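Local coordinates for gamma-glutamyltranspeptidase (Streptomyces lincolnensis, PDB 6J3A), which probably acts on gamma-glutamyl or related substrates as an Ntn-hydrolase of the LmbA-like gamma-glutamyltranspeptidase family, at residues V72-A83 against D249-P260. Sequence-based numbering, arbitrary orientation.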
loop_
_atom_site.group_PDB
_atom_site.type_symbol
_atom_site.label_atom_id
_atom_site.label_comp_id
_atom_site.label_asym_id
_atom_site.label_seq_id
_atom_site.Cartn_x
_atom_site.Cartn_y
_atom_site.Cartn_z
ATOM N N VAL A 72 -1.941 29.280 -0.699
ATOM C CA VAL A 72 -2.729 28.308 0.045
ATOM C C VAL A 72 -4.104 28.920 0.365
ATOM O O VAL A 72 -4.207 30.003 0.937
ATOM C CB VAL A 72 -2.013 27.833 1.330
ATOM C CG1 VAL A 72 -2.894 26.893 2.152
ATOM C CG2 VAL A 72 -0.751 27.089 0.965
ATOM N N ARG A 73 -5.147 28.186 0.001
ATOM C CA ARG A 73 -6.499 28.702 -0.062
ATOM C C ARG A 73 -7.431 27.629 0.508
ATOM O O ARG A 73 -7.199 26.435 0.320
ATOM C CB ARG A 73 -6.810 29.026 -1.532
ATOM C CG ARG A 73 -7.889 30.061 -1.789
ATOM C CD ARG A 73 -7.431 31.482 -1.495
ATOM N NE ARG A 73 -8.537 32.411 -1.739
ATOM C CZ ARG A 73 -8.868 33.470 -0.996
ATOM N NH1 ARG A 73 -8.185 33.810 0.097
ATOM N NH2 ARG A 73 -9.920 34.205 -1.354
ATOM N N VAL A 74 -8.452 28.064 1.246
ATOM C CA VAL A 74 -9.475 27.187 1.842
ATOM C C VAL A 74 -10.751 27.276 1.012
ATOM O O VAL A 74 -11.179 28.368 0.655
ATOM C CB VAL A 74 -9.810 27.602 3.298
ATOM C CG1 VAL A 74 -11.039 26.876 3.827
ATOM C CG2 VAL A 74 -8.642 27.326 4.223
ATOM N N LEU A 75 -11.352 26.121 0.731
ATOM C CA LEU A 75 -12.649 26.034 0.064
ATOM C C LEU A 75 -13.646 25.453 1.059
ATOM O O LEU A 75 -13.600 24.267 1.382
ATOM C CB LEU A 75 -12.565 25.203 -1.219
ATOM C CG LEU A 75 -13.868 24.909 -1.971
ATOM C CD1 LEU A 75 -14.772 26.123 -2.116
ATOM C CD2 LEU A 75 -13.546 24.346 -3.341
ATOM N N CYS A 76 -14.527 26.320 1.554
ATOM C CA CYS A 76 -15.471 25.971 2.592
ATOM C C CYS A 76 -16.678 25.270 2.011
ATOM O O CYS A 76 -17.491 25.881 1.309
ATOM C CB CYS A 76 -15.941 27.207 3.352
ATOM S SG CYS A 76 -17.205 26.805 4.588
ATOM N N GLY A 77 -16.787 23.986 2.338
ATOM C CA GLY A 77 -17.964 23.190 2.022
ATOM C C GLY A 77 -18.687 22.733 3.270
ATOM O O GLY A 77 -19.344 21.697 3.257
ATOM N N GLN A 78 -18.527 23.475 4.364
ATOM C CA GLN A 78 -19.338 23.284 5.551
ATOM C C GLN A 78 -20.594 24.135 5.432
ATOM O O GLN A 78 -20.522 25.358 5.338
ATOM C CB GLN A 78 -18.565 23.672 6.794
ATOM C CG GLN A 78 -19.397 23.648 8.065
ATOM C CD GLN A 78 -19.917 22.267 8.368
ATOM O OE1 GLN A 78 -19.147 21.370 8.725
ATOM N NE2 GLN A 78 -21.232 22.079 8.213
ATOM N N GLY A 79 -21.744 23.473 5.432
ATOM C CA GLY A 79 -23.006 24.166 5.277
ATOM C C GLY A 79 -23.469 24.837 6.553
ATOM O O GLY A 79 -22.916 24.603 7.639
ATOM N N VAL A 80 -24.513 25.649 6.403
ATOM C CA VAL A 80 -25.068 26.461 7.498
ATOM C C VAL A 80 -26.366 25.881 8.067
ATOM O O VAL A 80 -26.990 24.997 7.474
ATOM C CB VAL A 80 -25.326 27.934 7.069
ATOM C CG1 VAL A 80 -24.016 28.636 6.747
ATOM C CG2 VAL A 80 -26.306 28.041 5.893
ATOM N N ALA A 81 -26.759 26.408 9.223
ATOM C CA ALA A 81 -28.075 26.155 9.795
ATOM C C ALA A 81 -29.175 26.735 8.899
ATOM O O ALA A 81 -28.964 27.766 8.237
ATOM C CB ALA A 81 -28.171 26.751 11.188
ATOM N N PRO A 82 -30.349 26.068 8.855
ATOM C CA PRO A 82 -31.427 26.661 8.057
ATOM C C PRO A 82 -31.972 27.955 8.667
ATOM O O PRO A 82 -31.858 28.180 9.879
ATOM C CB PRO A 82 -32.504 25.563 8.017
ATOM C CG PRO A 82 -31.809 24.299 8.401
ATOM C CD PRO A 82 -30.657 24.687 9.276
ATOM N N ALA A 83 -32.565 28.779 7.811
ATOM C CA ALA A 83 -33.196 30.041 8.198
ATOM C C ALA A 83 -34.137 29.930 9.419
ATOM O O ALA A 83 -34.210 30.862 10.232
ATOM C CB ALA A 83 -33.932 30.628 7.000
ATOM N N ASP A 249 -33.370 27.655 1.583
ATOM C CA ASP A 249 -32.083 27.436 2.277
ATOM C C ASP A 249 -31.071 26.840 1.301
ATOM O O ASP A 249 -29.912 27.273 1.237
ATOM C CB ASP A 249 -32.202 26.458 3.457
ATOM C CG ASP A 249 -32.965 27.025 4.637
ATOM O OD1 ASP A 249 -32.587 28.088 5.160
ATOM O OD2 ASP A 249 -33.934 26.386 5.081
ATOM N N LEU A 250 -31.523 25.824 0.562
ATOM C CA LEU A 250 -30.693 25.157 -0.445
ATOM C C LEU A 250 -30.380 26.064 -1.604
ATOM O O LEU A 250 -29.229 26.176 -1.979
ATOM C CB LEU A 250 -31.357 23.888 -0.977
ATOM C CG LEU A 250 -31.670 22.813 0.066
ATOM C CD1 LEU A 250 -32.159 21.567 -0.649
ATOM C CD2 LEU A 250 -30.493 22.464 0.960
ATOM N N ALA A 251 -31.400 26.724 -2.144
ATOM C CA ALA A 251 -31.243 27.621 -3.301
ATOM C C ALA A 251 -30.228 28.765 -3.065
ATOM O O ALA A 251 -29.514 29.176 -3.984
ATOM C CB ALA A 251 -32.603 28.177 -3.719
ATOM N N GLY A 252 -30.163 29.255 -1.830
ATOM C CA GLY A 252 -29.296 30.385 -1.475
ATOM C C GLY A 252 -27.837 30.080 -1.155
ATOM O O GLY A 252 -26.993 30.978 -1.224
ATOM N N TRP A 253 -27.530 28.829 -0.811
ATOM C CA TRP A 253 -26.207 28.486 -0.266
ATOM C C TRP A 253 -25.246 27.980 -1.328
ATOM O O TRP A 253 -25.585 27.137 -2.142
ATOM C CB TRP A 253 -26.304 27.459 0.879
ATOM C CG TRP A 253 -24.969 27.239 1.555
ATOM C CD1 TRP A 253 -24.474 27.905 2.636
ATOM C CD2 TRP A 253 -23.952 26.318 1.153
ATOM N NE1 TRP A 253 -23.215 27.448 2.942
ATOM C CE2 TRP A 253 -22.867 26.475 2.045
ATOM C CE3 TRP A 253 -23.853 25.372 0.127
ATOM C CZ2 TRP A 253 -21.700 25.717 1.945
ATOM C CZ3 TRP A 253 -22.693 24.625 0.021
ATOM C CH2 TRP A 253 -21.629 24.801 0.929
ATOM N N SER A 254 -24.028 28.498 -1.279
ATOM C CA SER A 254 -22.921 28.057 -2.111
ATOM C C SER A 254 -21.725 27.856 -1.212
ATOM O O SER A 254 -21.602 28.489 -0.157
ATOM C CB SER A 254 -22.557 29.122 -3.146
ATOM O OG SER A 254 -23.559 29.243 -4.134
ATOM N N ALA A 255 -20.824 26.988 -1.647
ATOM C CA ALA A 255 -19.519 26.877 -1.023
ATOM C C ALA A 255 -18.737 28.150 -1.343
ATOM O O ALA A 255 -18.930 28.762 -2.406
ATOM C CB ALA A 255 -18.799 25.655 -1.547
ATOM N N THR A 256 -17.884 28.554 -0.409
ATOM C CA THR A 256 -17.091 29.779 -0.548
ATOM C C THR A 256 -15.614 29.514 -0.322
ATOM O O THR A 256 -15.252 28.488 0.255
ATOM C CB THR A 256 -17.531 30.850 0.459
ATOM O OG1 THR A 256 -17.549 30.289 1.776
ATOM C CG2 THR A 256 -18.906 31.358 0.107
ATOM N N TYR A 257 -14.785 30.465 -0.762
ATOM C CA TYR A 257 -13.328 30.421 -0.584
ATOM C C TYR A 257 -12.892 31.318 0.573
ATOM O O TYR A 257 -13.544 32.311 0.868
ATOM C CB TYR A 257 -12.613 30.882 -1.848
ATOM C CG TYR A 257 -12.581 29.889 -2.993
ATOM C CD1 TYR A 257 -11.792 28.733 -2.936
ATOM C CD2 TYR A 257 -13.305 30.130 -4.165
ATOM C CE1 TYR A 257 -11.747 27.839 -4.007
ATOM C CE2 TYR A 257 -13.266 29.243 -5.235
ATOM C CZ TYR A 257 -12.485 28.104 -5.157
ATOM O OH TYR A 257 -12.447 27.222 -6.214
ATOM N N GLU A 258 -11.778 30.968 1.215
ATOM C CA GLU A 258 -11.228 31.737 2.341
ATOM C C GLU A 258 -9.720 31.656 2.415
ATOM O O GLU A 258 -9.106 30.733 1.889
ATOM C CB GLU A 258 -11.786 31.228 3.659
ATOM C CG GLU A 258 -13.218 31.633 3.860
ATOM C CD GLU A 258 -13.848 31.012 5.073
ATOM O OE1 GLU A 258 -13.114 30.505 5.958
ATOM O OE2 GLU A 258 -15.096 31.061 5.130
ATOM N N ALA A 259 -9.129 32.638 3.080
ATOM C CA ALA A 259 -7.742 32.553 3.462
ATOM C C ALA A 259 -7.705 31.517 4.573
ATOM O O ALA A 259 -8.658 31.423 5.352
ATOM C CB ALA A 259 -7.239 33.895 3.976
ATOM N N PRO A 260 -6.615 30.739 4.655
ATOM C CA PRO A 260 -6.444 29.833 5.786
ATOM C C PRO A 260 -6.027 30.571 7.042
ATOM O O PRO A 260 -5.490 31.665 6.964
ATOM C CB PRO A 260 -5.295 28.929 5.336
ATOM C CG PRO A 260 -4.487 29.792 4.422
ATOM C CD PRO A 260 -5.491 30.645 3.703
#
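The Y257 ring takes L75 CD1 over one face, a CH-pi contact 18° off the ring normal, while the V74 carbonyl oxygen lies at its edge; the phenol OH is hydrogen-bonded to D121. The R73 guanidinium lays one face over the E258 backbone, NH1 3.5 Å from E258 C. The W253 indole has G79 CA over one face and A255 N, two residues along its own segment, over the opposite one, with G77 CA at its edge. With CG anti to the backbone N (chi1 -173°), the ring reaches across to V80, whose CG2 sits 3.7 Å from W253 CD1. The backbones pair antiparallel: V74 N to E258 O (2.8 Å) and E258 N to V74 O bracket one hydrogen-bonded pair, C76 N to T256 O (2.6 Å) and T256 N to C76 O the next, with non-hydrogen-bonded L75-Y257 between. The E258 carboxylate forms a salt bridge with R478 and a hydrogen bond with W276. Beyond W253, A83 N hydrogen-bonds D249 OD1 (2.7 Å, nearly straight) from the syn side, 27° out of the carboxylate plane. Replacing D249 by an alanine removes both oxygens and would probably leave A83 N and T246 N without their acceptors and P82 CB without its neighbour OD2. Strand 73-77 thus joins strands 61-66 and 256-265 in antiparallel beta structure consistent with the Ntn-hydrolase fold.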